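Local coordinates for protein similar to N-acetyltransferase (Staphylococcus aureus subsp. aureus, PDB 4MBU) that is a GNAT-family enzyme that probably transfers an acetyl group from acetyl-coenzyme A to an amine substrate, at residues A23-T28 against Y33-I38. Numbering follows the deposited sequence.
Sequences AIINTT and YKPQTI
Ile-24, in the last turn of helix 13-26, meets the returning chain with both branches of its side chain, and what they touch is peptide backbone. Ile-24 CG2 lies 3.5 Å from Tyr-33 O. This methyl reaches that carbonyl because it is anti to the backbone N, while CG1 stands anti to the carbonyl carbon (chi1 -79°) and extends through chi2 170° until Ile-24 CD1 sits 3.6 Å from Lys-34 O. The backbone of Ile-24 adds a polar link: one water donates to Ile-24 O at 2.9 Å and to Tyr-33 O at 2.8 Å, bridging two carbonyls that cannot bond each other directly. Ile-24 O also accepts from Lys-150 NZ. Ile-25 supplies the apolar pair, Ile-25 CD1 meeting Pro-35 CG at 3.6 Å as the two side chains cross obliquely, both residues being exposed. Beyond them the helix terminates: Ala-23 O receives both Thr-27 N, at 3.1 Å, and Thr-27 OG1, at 2.9 Å, the hydroxyl lying in the carbonyl plane on a lone pair (C=O...O angle 121°). Outside the two segments, Asn-21 OD1 holds Gln-36 N, Gln-36 OE1 pairs with Arg-41 NE, and Tyr-33 OH bonds Tyr-149 O, while Tyr-33 packs on Pro-77 of a second subunit. The contact thus joins helix 13-26 to the connection leading into helix 38-50. It buries 197 Å², and Ile-24 is its one buried residue; with direct hydrogen bonds between the segments absent, the chemistry implies cohesion by dispersion, Ile-24 methyls against peptide groups and Ile-25 against a proline ring, plus one water-mediated link.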
loop_
_atom_site.group_PDB
_atom_site.type_symbol
_atom_site.label_atom_id
_atom_site.label_comp_id
_atom_site.label_asym_id
_atom_site.label_seq_id
_atom_site.Cartn_x
_atom_site.Cartn_y
_atom_site.Cartn_z
ATOM N N ALA A 23 -14.122 -16.465 12.531
ATOM C CA ALA A 23 -13.638 -15.411 11.658
ATOM C C ALA A 23 -14.821 -14.643 11.081
ATOM O O ALA A 23 -14.747 -13.421 10.877
ATOM C CB ALA A 23 -12.765 -15.998 10.561
ATOM N N ILE A 24 -15.930 -15.344 10.851
ATOM C CA ILE A 24 -17.087 -14.679 10.264
ATOM C C ILE A 24 -17.681 -13.755 11.308
ATOM O O ILE A 24 -18.056 -12.616 11.005
ATOM C CB ILE A 24 -18.143 -15.678 9.784
ATOM C CG1 ILE A 24 -17.735 -16.264 8.435
ATOM C CG2 ILE A 24 -19.500 -15.017 9.654
ATOM C CD1 ILE A 24 -18.620 -17.432 8.015
ATOM N N ILE A 25 -17.718 -14.222 12.553
ATOM C CA ILE A 25 -18.442 -13.477 13.579
ATOM C C ILE A 25 -17.668 -12.242 14.049
ATOM O O ILE A 25 -18.259 -11.198 14.310
ATOM C CB ILE A 25 -18.837 -14.390 14.778
ATOM C CG1 ILE A 25 -19.752 -15.522 14.305
ATOM C CG2 ILE A 25 -19.535 -13.592 15.877
ATOM C CD1 ILE A 25 -21.064 -15.038 13.700
ATOM N N ASN A 26 -16.346 -12.345 14.117
ATOM C CA ASN A 26 -15.555 -11.312 14.786
ATOM C C ASN A 26 -14.636 -10.461 13.919
ATOM O O ASN A 26 -14.120 -9.445 14.378
ATOM C CB ASN A 26 -14.716 -11.951 15.894
ATOM C CG ASN A 26 -15.573 -12.575 16.961
ATOM O OD1 ASN A 26 -15.609 -13.802 17.104
ATOM N ND2 ASN A 26 -16.294 -11.733 17.712
ATOM N N THR A 27 -14.394 -10.883 12.687
ATOM C CA THR A 27 -13.392 -10.202 11.872
ATOM C C THR A 27 -13.886 -9.953 10.461
ATOM O O THR A 27 -14.948 -10.439 10.057
ATOM C CB THR A 27 -12.068 -11.008 11.775
ATOM O OG1 THR A 27 -12.235 -12.071 10.831
ATOM C CG2 THR A 27 -11.672 -11.601 13.137
ATOM N N THR A 28 -13.081 -9.210 9.712
ATOM C CA THR A 28 -13.330 -8.945 8.307
ATOM C C THR A 28 -12.520 -9.896 7.429
ATOM O O THR A 28 -12.316 -9.636 6.248
ATOM C CB THR A 28 -12.910 -7.528 7.964
ATOM O OG1 THR A 28 -11.527 -7.371 8.291
ATOM C CG2 THR A 28 -13.724 -6.526 8.764
ATOM N N TYR A 33 -21.638 -12.654 6.499
ATOM C CA TYR A 33 -22.292 -12.199 7.717
ATOM C C TYR A 33 -22.711 -13.353 8.626
ATOM O O TYR A 33 -22.491 -13.292 9.836
ATOM C CB TYR A 33 -23.506 -11.327 7.383
ATOM C CG TYR A 33 -23.206 -10.128 6.510
ATOM C CD1 TYR A 33 -22.447 -9.067 6.983
ATOM C CD2 TYR A 33 -23.705 -10.050 5.214
ATOM C CE1 TYR A 33 -22.181 -7.949 6.173
ATOM C CE2 TYR A 33 -23.444 -8.951 4.404
ATOM C CZ TYR A 33 -22.681 -7.905 4.891
ATOM O OH TYR A 33 -22.435 -6.806 4.088
ATOM N N LYS A 34 -23.312 -14.389 8.035
ATOM C CA LYS A 34 -23.904 -15.503 8.782
ATOM C C LYS A 34 -22.946 -16.680 8.935
ATOM O O LYS A 34 -22.233 -17.027 7.987
ATOM C CB LYS A 34 -25.163 -16.007 8.069
ATOM C CG LYS A 34 -26.354 -15.054 8.096
ATOM C CD LYS A 34 -27.481 -15.582 7.204
ATOM C CE LYS A 34 -28.639 -14.587 7.068
ATOM N NZ LYS A 34 -29.526 -14.533 8.272
ATOM N N PRO A 35 -22.954 -17.319 10.117
ATOM C CA PRO A 35 -22.128 -18.512 10.340
ATOM C C PRO A 35 -22.456 -19.586 9.308
ATOM O O PRO A 35 -23.615 -19.713 8.896
ATOM C CB PRO A 35 -22.554 -18.980 11.733
ATOM C CG PRO A 35 -23.082 -17.754 12.402
ATOM C CD PRO A 35 -23.740 -16.955 11.311
ATOM N N GLN A 36 -21.438 -20.324 8.878
ATOM C CA GLN A 36 -21.603 -21.407 7.921
ATOM C C GLN A 36 -22.112 -22.639 8.668
ATOM O O GLN A 36 -21.841 -22.806 9.859
ATOM C CB GLN A 36 -20.252 -21.714 7.267
ATOM C CG GLN A 36 -20.296 -22.717 6.119
ATOM C CD GLN A 36 -18.928 -22.964 5.508
ATOM O OE1 GLN A 36 -17.954 -23.221 6.219
ATOM N NE2 GLN A 36 -18.848 -22.887 4.182
ATOM N N THR A 37 -22.857 -23.496 7.977
ATOM C CA THR A 37 -23.352 -24.733 8.583
ATOM C C THR A 37 -22.398 -25.891 8.294
ATOM O O THR A 37 -21.543 -25.800 7.408
ATOM C CB THR A 37 -24.761 -25.100 8.079
ATOM O OG1 THR A 37 -24.704 -25.398 6.678
ATOM C CG2 THR A 37 -25.740 -23.954 8.323
ATOM N N ILE A 38 -22.549 -26.986 9.029
ATOM C CA ILE A 38 -21.663 -28.131 8.839
ATOM C C ILE A 38 -21.876 -28.821 7.478
ATOM O O ILE A 38 -20.926 -29.339 6.884
ATOM C CB ILE A 38 -21.765 -29.122 10.022
ATOM C CG1 ILE A 38 -20.834 -30.327 9.819
ATOM C CG2 ILE A 38 -23.220 -29.538 10.246
ATOM C CD1 ILE A 38 -19.356 -29.967 9.873
HETATM O O HOH W 1 -20.703 -11.516 11.032
#